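Local coordinates for beta-lactamase domain protein (Burkholderia ambifaria, PDB 5I0P) that binds two zinc ions in a metallo-beta-lactamase fold and probably acts as a hydrolase on a substrate not yet known, at residues H104-G109 and P275-P280; W39-L44 and L48-L53; N52-R57 and V227-D232. One frame throughout, in Å; residues are numbered along the deposited sequence.

The three contacts illustrate how a metal centre is assembled from distant parts of a chain. Contact 1 (104-109 with 275-280) brings ligands of one zinc together across the site, and contact 3 (52-57 with 227-232) contributes the aspartate joining the two ions, which lie 3.5 Å apart. The centres of contacts 1 and 3 are about 9 Å apart. Contact 2 (39-44 with 48-53), a hairpin beside the site, has its centre about 6 Å from that of contact 1. Probable hydrogen bonds tie the two together, from His277 ND1 to His50 O (2.6 Å) and from Asn52 N to Ser276 O (2.7 Å). Contacts 2 and 3 share Asn52 and Leu53 of strand 50-60.

Contact 1: residues H104-G109 and P275-P280; sequences HPDHFG and PSHGKP. With ZN (zinc ion), chain F; ZN (zinc ion), chain E.
Asp106, His107 and His277 meet around a single zinc ion, and metal coordination is the main bond between their segments. His107 NE2 and His277 NE2 each bind the chain F zinc at 2.3 Å, the two nitrogens subtending about 112° at the metal. Asp106 OD1 adds a longer bond of 2.7 Å to the same ion. Both oxygens of Asp232 also bind this ion.

The segment 104-109 carries most of the HxHxDH signature of the metallo-beta-lactamase superfamily. Its His104 stands at the N-cap of the short helix 105-108 and turns to the second zinc, which ND1 binds at 2.1 Å alongside His102, His213 and Asp232. Asp106 and His107 lie on the helix itself, whereas His277 sits in the loop following strand 272-275.

Contacts between the ligands are few, and no hydrogen bond crosses directly. The imidazoles of His107 and His277 approach by their edges, neither ring over the other, with planes at 80° and centroids 5.7 Å apart. Asp106 OD1 lies in the plane of the His277 ring, at its edge, 3.1 Å from CE1. The carboxylate is brought there by chi1 of 46°, which sets CG between the backbone N and the carbonyl carbon. Ser276 comes to the edge of the other ring, its OG 3.4 Å from His107 CE1.

Second-shell hydrogen bonds limit rotation of both imidazoles about their zinc bonds: His107 ND1 pairs with Asp70 OD2, and His277 ND1 with the backbone O of His50.

Contact 2: residues W39-L44 and L48-L53; sequences WLRMPL and LDHINL
A beta hairpin of the mixed seven-stranded sheet pairs Trp39 to Leu44 with Leu48 to Leu53, its strands running antiparallel at 156°. Leu40 with Leu53 and Met42 with Ile51 are hydrogen-bonded pairs. Met42 N to Ile51 O, for example, spans 2.8 Å. Past the Pro43-His50 pair, Leu44 N binds Asp49 O at 2.8 Å.

On the face bearing Arg41, His50 and Asn52, polar groups interlock. The guanidinium of Arg41 stacks over the imidazole of His50 with 3.4 Å between centres and planes at 14°, NH1 over the middle of the ring. The bend in the arginine at chi3 (-80°) lays the group there. His50 is fixed in its own plane: ND1 donates to Asp49 OD1 at 2.8 Å, while NE2 receives Gly278 N, which is consistent with a neutral imidazole beneath the cation. A water bound in the guanidinium plane by NH1 reaches Asp49 OD1 weakly. Asn52 OD1 accepts Trp39 NE1 at 2.9 Å; OD1 lies in the indole plane, whereas NE1 approaches from above the amide plane. OD1 also takes a weak bond from Arg41 NH2.

The opposite face is apolar. Leu53 touches both Leu40 and Met42, its CD1 3.8 Å from Met42 CG, and all three pack on helix 76-88. Leu44 CD1 meets Ile51 CB at 3.9 Å, and both residues reach Asp106 of helix 105-108. His50 and Asn52 bind the 275-278 loop, Asn52 ND2 serving Pro275 O and Gly278 O. The hairpin thus lies toward one edge of a sheet of the alpha-beta/beta-alpha sandwich.

Contact 3: residues N52-R57 and V227-D232; sequences NLWLLR and VLISGD. With ZN (zinc ion), chain E; ZN (zinc ion), chain F.
Ile229 packs on Trp54 and Leu56 where the two sheets of the metallo-beta-lactamase sandwich face each other. Strand 50-60 belongs to one sheet and strand 227-231 to the other. Their backbones stay well apart, 8.5 Å between the CA atoms of Trp54 and Ile229, so no backbone hydrogen bond joins these two segments; side chains and a water span the gap.

Followed from its branch point outward, the isoleucine shares the indole between its two branches, and only the far end reaches Leu56. CB stays back from the indole, and CG2 makes the nearest approach, 3.8 Å from both Trp54 CD1 and NE1, against the pyrrole part of the ring. CG1, placed anti to the carbonyl carbon by chi1 of -67°, sits over the face of the same indole. CD1 extends past the ring to the tip of Leu56, whose CD1 is 4.4 Å away. The side chains of Trp54 and Ile229 run antiparallel alongside each other; the indole N-H is met by a water.

This water accepts Trp54 NE1 at 3.1 Å and Gly231 N at 2.9 Å, linking the sheets by a polar bridge beside the isoleucine. The tryptophan is further lined by Val69 and Leu274, from neighbouring strands of the two sheets, while the ring of Trp39 meets it as well.

Just beyond the water-bound glycine, where phi is positive, the chain turns into the metal site. Asp232 N is hydrogen-bonded to His217 NE2, and the Asp232 carboxylate bridges the metals: OD2 binds the chain E zinc at 2.1 Å and the chain F zinc at 2.4 Å, with OD1 a second grip on the chain F ion.

Contact 1: residues H104-G109 and P275-P280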
loop_
_atom_site.group_PDB
_atom_site.type_symbol
_atom_site.label_atom_id
_atom_site.label_comp_id
_atom_site.label_asym_id
_atom_site.label_seq_id
_atom_site.Cartn_x
_atom_site.Cartn_y
_atom_site.Cartn_z
ATOM N N HIS A 104 -2.799 1.629 -5.715
ATOM C CA HIS A 104 -1.802 0.865 -6.466
ATOM C C HIS A 104 -2.458 -0.349 -7.123
ATOM O O HIS A 104 -3.402 -0.950 -6.574
ATOM C CB HIS A 104 -0.628 0.451 -5.582
ATOM C CG HIS A 104 0.228 1.615 -5.188
ATOM N ND1 HIS A 104 1.026 1.621 -4.067
ATOM C CD2 HIS A 104 0.359 2.840 -5.743
ATOM C CE1 HIS A 104 1.623 2.793 -3.957
ATOM N NE2 HIS A 104 1.238 3.551 -4.962
ATOM N N PRO A 105 -1.980 -0.712 -8.314
ATOM C CA PRO A 105 -2.729 -1.647 -9.173
ATOM C C PRO A 105 -3.008 -3.013 -8.529
ATOM O O PRO A 105 -4.053 -3.627 -8.813
ATOM C CB PRO A 105 -1.816 -1.793 -10.395
ATOM C CG PRO A 105 -0.910 -0.663 -10.322
ATOM C CD PRO A 105 -0.702 -0.313 -8.908
ATOM N N ASP A 106 -2.089 -3.522 -7.699
ATOM C CA ASP A 106 -2.327 -4.816 -7.088
ATOM C C ASP A 106 -3.458 -4.753 -6.055
ATOM O O ASP A 106 -4.067 -5.793 -5.767
ATOM C CB ASP A 106 -1.015 -5.406 -6.503
ATOM C CG ASP A 106 -0.184 -4.398 -5.674
ATOM O OD1 ASP A 106 0.372 -4.814 -4.619
ATOM O OD2 ASP A 106 -0.075 -3.211 -6.054
ATOM N N HIS A 107 -3.807 -3.558 -5.550
ATOM C CA HIS A 107 -4.929 -3.449 -4.616
ATOM C C HIS A 107 -6.246 -3.105 -5.289
ATOM O O HIS A 107 -7.298 -3.577 -4.837
ATOM C CB HIS A 107 -4.616 -2.421 -3.536
ATOM C CG HIS A 107 -3.380 -2.747 -2.767
ATOM N ND1 HIS A 107 -3.413 -3.229 -1.472
ATOM C CD2 HIS A 107 -2.077 -2.737 -3.131
ATOM C CE1 HIS A 107 -2.180 -3.445 -1.053
ATOM N NE2 HIS A 107 -1.352 -3.151 -2.037
ATOM N N PHE A 108 -6.184 -2.401 -6.426
ATOM C CA PHE A 108 -7.302 -1.688 -7.015
ATOM C C PHE A 108 -7.701 -2.215 -8.378
ATOM O O PHE A 108 -8.817 -1.932 -8.812
ATOM C CB PHE A 108 -6.935 -0.205 -7.159
ATOM C CG PHE A 108 -8.067 0.702 -7.513
ATOM C CD1 PHE A 108 -9.295 0.605 -6.885
ATOM C CD2 PHE A 108 -7.876 1.722 -8.451
ATOM C CE1 PHE A 108 -10.345 1.494 -7.203
ATOM C CE2 PHE A 108 -8.890 2.634 -8.747
ATOM C CZ PHE A 108 -10.138 2.504 -8.121
ATOM N N GLY A 109 -6.841 -3.000 -9.035
ATOM C CA GLY A 109 -7.072 -3.368 -10.425
ATOM C C GLY A 109 -8.425 -4.013 -10.687
ATOM O O GLY A 109 -9.106 -3.674 -11.665
ATOM N N PRO A 275 -0.839 -7.657 6.797
ATOM C CA PRO A 275 -0.212 -6.840 5.760
ATOM C C PRO A 275 -0.532 -7.394 4.386
ATOM O O PRO A 275 -0.818 -8.581 4.213
ATOM C CB PRO A 275 1.276 -7.007 6.054
ATOM C CG PRO A 275 1.334 -8.520 6.469
ATOM C CD PRO A 275 0.018 -8.782 7.209
ATOM N N SER A 276 -0.447 -6.509 3.401
ATOM C CA SER A 276 -0.801 -6.929 2.059
ATOM C C SER A 276 0.284 -7.752 1.390
ATOM O O SER A 276 0.019 -8.351 0.348
ATOM C CB SER A 276 -1.190 -5.717 1.236
ATOM O OG SER A 276 -2.442 -5.258 1.753
ATOM N N HIS A 277 1.487 -7.797 1.958
ATOM C CA HIS A 277 2.567 -8.625 1.439
ATOM C C HIS A 277 3.351 -9.163 2.631
ATOM O O HIS A 277 3.699 -8.397 3.531
ATOM C CB HIS A 277 3.465 -7.838 0.463
ATOM C CG HIS A 277 2.687 -7.025 -0.532
ATOM N ND1 HIS A 277 2.233 -7.537 -1.734
ATOM C CD2 HIS A 277 2.281 -5.732 -0.503
ATOM C CE1 HIS A 277 1.588 -6.593 -2.405
ATOM N NE2 HIS A 277 1.595 -5.493 -1.676
ATOM N N GLY A 278 3.638 -10.467 2.631
ATOM C CA GLY A 278 4.161 -11.135 3.810
ATOM C C GLY A 278 3.082 -11.956 4.483
ATOM O O GLY A 278 2.105 -12.350 3.858
ATOM N N LYS A 279 3.264 -12.204 5.785
ATOM C CA LYS A 279 2.340 -13.045 6.543
ATOM C C LYS A 279 1.779 -12.270 7.725
ATOM O O LYS A 279 2.425 -11.336 8.209
ATOM C CB LYS A 279 3.000 -14.367 7.035
ATOM C CG LYS A 279 3.603 -15.149 5.884
ATOM C CD LYS A 279 4.169 -16.525 6.173
ATOM C CE LYS A 279 5.405 -16.549 6.976
ATOM N NZ LYS A 279 5.799 -17.965 7.009
ATOM N N PRO A 280 0.569 -12.610 8.188
ATOM C CA PRO A 280 0.065 -12.020 9.440
ATOM C C PRO A 280 1.104 -12.183 10.543
ATOM O O PRO A 280 1.796 -13.208 10.634
ATOM C CB PRO A 280 -1.206 -12.831 9.745
ATOM C CG PRO A 280 -1.681 -13.351 8.420
ATOM C CD PRO A 280 -0.405 -13.527 7.563
HETATM ZN ZN ZN F . 0.895 -3.449 -2.390
HETATM ZN ZN ZN E . 1.243 0.044 -2.733
#

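Contact 2: residues W39-L44 and L48-L53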
loop_
_atom_site.group_PDB
_atom_site.type_symbol
_atom_site.label_atom_id
_atom_site.label_comp_id
_atom_site.label_asym_id
_atom_site.label_seq_id
_atom_site.Cartn_x
_atom_site.Cartn_y
_atom_site.Cartn_z
ATOM N N TRP A 39 -8.261 -14.795 5.062
ATOM C CA TRP A 39 -7.046 -14.391 4.358
ATOM C C TRP A 39 -7.002 -15.117 3.017
ATOM O O TRP A 39 -7.109 -16.344 2.966
ATOM C CB TRP A 39 -5.832 -14.717 5.236
ATOM C CG TRP A 39 -4.449 -14.590 4.614
ATOM C CD1 TRP A 39 -4.090 -13.865 3.515
ATOM C CD2 TRP A 39 -3.249 -15.227 5.079
ATOM N NE1 TRP A 39 -2.753 -14.008 3.266
ATOM C CE2 TRP A 39 -2.206 -14.840 4.205
ATOM C CE3 TRP A 39 -2.960 -16.099 6.145
ATOM C CZ2 TRP A 39 -0.877 -15.283 4.365
ATOM C CZ3 TRP A 39 -1.662 -16.535 6.311
ATOM C CH2 TRP A 39 -0.633 -16.133 5.413
ATOM N N LEU A 40 -6.902 -14.362 1.940
ATOM C CA LEU A 40 -6.649 -14.898 0.616
ATOM C C LEU A 40 -5.277 -14.426 0.169
ATOM O O LEU A 40 -4.833 -13.324 0.538
ATOM C CB LEU A 40 -7.639 -14.404 -0.424
ATOM C CG LEU A 40 -9.124 -14.079 -0.396
ATOM C CD1 LEU A 40 -9.633 -13.254 0.787
ATOM C CD2 LEU A 40 -9.274 -13.287 -1.669
ATOM N N ARG A 41 -4.620 -15.218 -0.674
ATOM C CA ARG A 41 -3.340 -14.788 -1.230
ATOM C C ARG A 41 -3.362 -14.943 -2.737
ATOM O O ARG A 41 -3.675 -16.017 -3.247
ATOM C CB ARG A 41 -2.155 -15.561 -0.633
ATOM C CG ARG A 41 -0.841 -15.242 -1.326
ATOM C CD ARG A 41 0.348 -15.991 -0.696
ATOM N NE ARG A 41 0.694 -15.241 0.483
ATOM C CZ ARG A 41 1.887 -14.764 0.794
ATOM N NH1 ARG A 41 2.950 -14.975 0.033
ATOM N NH2 ARG A 41 1.992 -14.063 1.906
ATOM N N MET A 42 -3.057 -13.866 -3.447
ATOM C CA MET A 42 -3.094 -13.884 -4.896
ATOM C C MET A 42 -1.684 -13.795 -5.497
ATOM O O MET A 42 -0.825 -13.065 -4.990
ATOM C CB MET A 42 -3.944 -12.726 -5.430
ATOM C CG MET A 42 -5.479 -12.876 -5.135
ATOM S SD MET A 42 -6.193 -14.329 -5.999
ATOM C CE MET A 42 -7.931 -13.870 -5.712
ATOM N N PRO A 43 -1.414 -14.534 -6.566
ATOM C CA PRO A 43 -0.112 -14.407 -7.234
ATOM C C PRO A 43 0.003 -13.096 -7.990
ATOM O O PRO A 43 -0.972 -12.596 -8.553
ATOM C CB PRO A 43 -0.107 -15.582 -8.209
ATOM C CG PRO A 43 -1.576 -15.744 -8.556
ATOM C CD PRO A 43 -2.294 -15.500 -7.245
ATOM N N LEU A 44 1.204 -12.534 -7.990
ATOM C CA LEU A 44 1.510 -11.392 -8.832
ATOM C C LEU A 44 2.705 -11.762 -9.699
ATOM O O LEU A 44 3.535 -12.559 -9.272
ATOM C CB LEU A 44 1.804 -10.137 -8.000
ATOM C CG LEU A 44 0.572 -9.588 -7.267
ATOM C CD1 LEU A 44 0.954 -8.498 -6.343
ATOM C CD2 LEU A 44 -0.547 -9.101 -8.226
ATOM N N LEU A 48 7.661 -8.582 -6.513
ATOM C CA LEU A 48 6.653 -8.738 -5.479
ATOM C C LEU A 48 5.655 -9.764 -6.003
ATOM O O LEU A 48 4.894 -9.470 -6.927
ATOM C CB LEU A 48 6.008 -7.383 -5.222
ATOM C CG LEU A 48 5.023 -7.225 -4.097
ATOM C CD1 LEU A 48 5.742 -7.126 -2.804
ATOM C CD2 LEU A 48 4.139 -5.986 -4.351
ATOM N N ASP A 49 5.687 -10.986 -5.468
ATOM C CA ASP A 49 5.025 -12.107 -6.133
ATOM C C ASP A 49 3.625 -12.398 -5.608
ATOM O O ASP A 49 3.023 -13.397 -6.017
ATOM C CB ASP A 49 5.865 -13.387 -6.036
ATOM C CG ASP A 49 6.065 -13.875 -4.601
ATOM O OD1 ASP A 49 5.280 -13.490 -3.686
ATOM O OD2 ASP A 49 6.974 -14.735 -4.415
ATOM N N HIS A 50 3.104 -11.592 -4.689
ATOM C CA HIS A 50 1.815 -11.917 -4.116
ATOM C C HIS A 50 1.188 -10.663 -3.531
ATOM O O HIS A 50 1.876 -9.720 -3.166
ATOM C CB HIS A 50 1.964 -12.986 -3.032
ATOM C CG HIS A 50 2.535 -12.454 -1.765
ATOM N ND1 HIS A 50 3.896 -12.358 -1.551
ATOM C CD2 HIS A 50 1.938 -11.930 -0.665
ATOM C CE1 HIS A 50 4.110 -11.834 -0.353
ATOM N NE2 HIS A 50 2.941 -11.549 0.198
ATOM N N ILE A 51 -0.122 -10.699 -3.362
ATOM C CA ILE A 51 -0.811 -9.732 -2.514
ATOM C C ILE A 51 -1.810 -10.490 -1.649
ATOM O O ILE A 51 -2.469 -11.425 -2.119
ATOM C CB ILE A 51 -1.498 -8.610 -3.332
ATOM C CG1 ILE A 51 -2.212 -7.623 -2.395
ATOM C CG2 ILE A 51 -2.429 -9.168 -4.418
ATOM C CD1 ILE A 51 -2.710 -6.366 -3.071
ATOM N N ASN A 52 -1.912 -10.090 -0.382
ATOM C CA ASN A 52 -2.885 -10.658 0.543
ATOM C C ASN A 52 -4.160 -9.846 0.482
ATOM O O ASN A 52 -4.110 -8.616 0.579
ATOM C CB ASN A 52 -2.363 -10.671 1.978
ATOM C CG ASN A 52 -1.066 -11.405 2.108
ATOM O OD1 ASN A 52 -0.926 -12.492 1.563
ATOM N ND2 ASN A 52 -0.113 -10.839 2.861
ATOM N N LEU A 53 -5.292 -10.530 0.301
ATOM C CA LEU A 53 -6.602 -9.880 0.302
ATOM C C LEU A 53 -7.421 -10.389 1.479
ATOM O O LEU A 53 -7.154 -11.456 2.034
ATOM C CB LEU A 53 -7.366 -10.099 -1.026
ATOM C CG LEU A 53 -6.610 -9.865 -2.347
ATOM C CD1 LEU A 53 -7.515 -10.154 -3.520
ATOM C CD2 LEU A 53 -5.966 -8.442 -2.474
HETATM O O HOH W 1 4.096 -16.311 -2.034
#

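Contact 3: residues N52-R57 and V227-D232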
loop_
_atom_site.group_PDB
_atom_site.type_symbol
_atom_site.label_atom_id
_atom_site.label_comp_id
_atom_site.label_asym_id
_atom_site.label_seq_id
_atom_site.Cartn_x
_atom_site.Cartn_y
_atom_site.Cartn_z
ATOM N N ASN A 52 -1.912 -10.090 -0.382
ATOM C CA ASN A 52 -2.885 -10.658 0.543
ATOM C C ASN A 52 -4.160 -9.846 0.482
ATOM O O ASN A 52 -4.110 -8.616 0.579
ATOM C CB ASN A 52 -2.363 -10.671 1.978
ATOM C CG ASN A 52 -1.066 -11.405 2.108
ATOM O OD1 ASN A 52 -0.926 -12.492 1.563
ATOM N ND2 ASN A 52 -0.113 -10.839 2.861
ATOM N N LEU A 53 -5.292 -10.530 0.301
ATOM C CA LEU A 53 -6.602 -9.880 0.302
ATOM C C LEU A 53 -7.421 -10.389 1.479
ATOM O O LEU A 53 -7.154 -11.456 2.034
ATOM C CB LEU A 53 -7.366 -10.099 -1.026
ATOM C CG LEU A 53 -6.610 -9.865 -2.347
ATOM C CD1 LEU A 53 -7.515 -10.154 -3.520
ATOM C CD2 LEU A 53 -5.966 -8.442 -2.474
ATOM N N TRP A 54 -8.419 -9.614 1.876
ATOM C CA TRP A 54 -9.180 -9.932 3.072
ATOM C C TRP A 54 -10.660 -10.053 2.727
ATOM O O TRP A 54 -11.230 -9.173 2.059
ATOM C CB TRP A 54 -8.913 -8.877 4.167
ATOM C CG TRP A 54 -7.461 -8.559 4.230
ATOM C CD1 TRP A 54 -6.851 -7.434 3.733
ATOM C CD2 TRP A 54 -6.399 -9.416 4.703
ATOM N NE1 TRP A 54 -5.497 -7.511 3.919
ATOM C CE2 TRP A 54 -5.179 -8.716 4.493
ATOM C CE3 TRP A 54 -6.362 -10.688 5.301
ATOM C CZ2 TRP A 54 -3.934 -9.243 4.865
ATOM C CZ3 TRP A 54 -5.129 -11.214 5.680
ATOM C CH2 TRP A 54 -3.924 -10.492 5.456
ATOM N N LEU A 55 -11.255 -11.176 3.148
ATOM C CA LEU A 55 -12.693 -11.409 3.108
ATOM C C LEU A 55 -13.217 -11.277 4.534
ATOM O O LEU A 55 -12.800 -12.043 5.417
ATOM C CB LEU A 55 -13.022 -12.795 2.578
ATOM C CG LEU A 55 -13.244 -13.096 1.108
ATOM C CD1 LEU A 55 -13.472 -14.614 0.947
ATOM C CD2 LEU A 55 -14.398 -12.314 0.543
ATOM N N LEU A 56 -14.097 -10.298 4.768
ATOM C CA LEU A 56 -14.642 -10.051 6.093
ATOM C C LEU A 56 -16.117 -10.421 6.129
ATOM O O LEU A 56 -16.916 -9.875 5.367
ATOM C CB LEU A 56 -14.445 -8.600 6.481
ATOM C CG LEU A 56 -13.039 -8.026 6.356
ATOM C CD1 LEU A 56 -13.053 -6.605 6.901
ATOM C CD2 LEU A 56 -12.060 -8.872 7.110
ATOM N N ARG A 57 -16.474 -11.358 7.004
ATOM C CA ARG A 57 -17.872 -11.697 7.214
ATOM C C ARG A 57 -18.654 -10.475 7.694
ATOM O O ARG A 57 -18.245 -9.779 8.629
ATOM C CB ARG A 57 -17.968 -12.828 8.224
ATOM C CG ARG A 57 -19.359 -13.332 8.382
ATOM C CD ARG A 57 -19.882 -13.830 7.069
ATOM N NE ARG A 57 -21.095 -14.613 7.279
ATOM C CZ ARG A 57 -22.294 -14.091 7.518
ATOM N NH1 ARG A 57 -22.433 -12.769 7.562
ATOM N NH2 ARG A 57 -23.354 -14.879 7.707
ATOM N N VAL A 227 -6.740 -5.931 15.923
ATOM C CA VAL A 227 -6.407 -6.371 14.573
ATOM C C VAL A 227 -6.139 -5.152 13.718
ATOM O O VAL A 227 -6.836 -4.141 13.847
ATOM C CB VAL A 227 -7.530 -7.199 13.934
ATOM C CG1 VAL A 227 -7.065 -7.694 12.555
ATOM C CG2 VAL A 227 -8.006 -8.324 14.893
ATOM N N LEU A 228 -5.129 -5.238 12.848
ATOM C CA LEU A 228 -4.765 -4.122 11.979
ATOM C C LEU A 228 -4.614 -4.623 10.552
ATOM O O LEU A 228 -3.694 -5.399 10.270
ATOM C CB LEU A 228 -3.476 -3.467 12.468
ATOM C CG LEU A 228 -2.984 -2.329 11.580
ATOM C CD1 LEU A 228 -3.872 -1.105 11.725
ATOM C CD2 LEU A 228 -1.527 -2.000 11.844
ATOM N N ILE A 229 -5.500 -4.186 9.651
ATOM C CA ILE A 229 -5.261 -4.356 8.213
ATOM C C ILE A 229 -4.346 -3.217 7.770
ATOM O O ILE A 229 -4.749 -2.054 7.736
ATOM C CB ILE A 229 -6.561 -4.391 7.401
ATOM C CG1 ILE A 229 -7.334 -5.670 7.764
ATOM C CG2 ILE A 229 -6.275 -4.322 5.908
ATOM C CD1 ILE A 229 -8.772 -5.737 7.298
ATOM N N SER A 230 -3.091 -3.543 7.474
ATOM C CA SER A 230 -2.088 -2.497 7.397
ATOM C C SER A 230 -1.830 -2.016 5.981
ATOM O O SER A 230 -1.121 -1.018 5.813
ATOM C CB SER A 230 -0.769 -2.957 8.031
ATOM O OG SER A 230 -0.151 -3.978 7.294
ATOM N N GLY A 231 -2.430 -2.650 4.974
ATOM C CA GLY A 231 -2.169 -2.230 3.602
ATOM C C GLY A 231 -0.690 -2.387 3.303
ATOM O O GLY A 231 -0.060 -3.389 3.663
ATOM N N ASP A 232 -0.111 -1.382 2.669
ATOM C CA ASP A 232 1.316 -1.387 2.415
ATOM C C ASP A 232 2.085 -0.535 3.418
ATOM O O ASP A 232 3.291 -0.365 3.247
ATOM C CB ASP A 232 1.640 -0.872 1.010
ATOM C CG ASP A 232 1.288 -1.839 -0.099
ATOM O OD1 ASP A 232 0.892 -2.999 0.097
ATOM O OD2 ASP A 232 1.429 -1.404 -1.240
HETATM ZN ZN ZN E . 1.243 0.044 -2.733
HETATM ZN ZN ZN F . 0.895 -3.449 -2.390
HETATM O O HOH W 2 -3.336 -5.335 4.440
#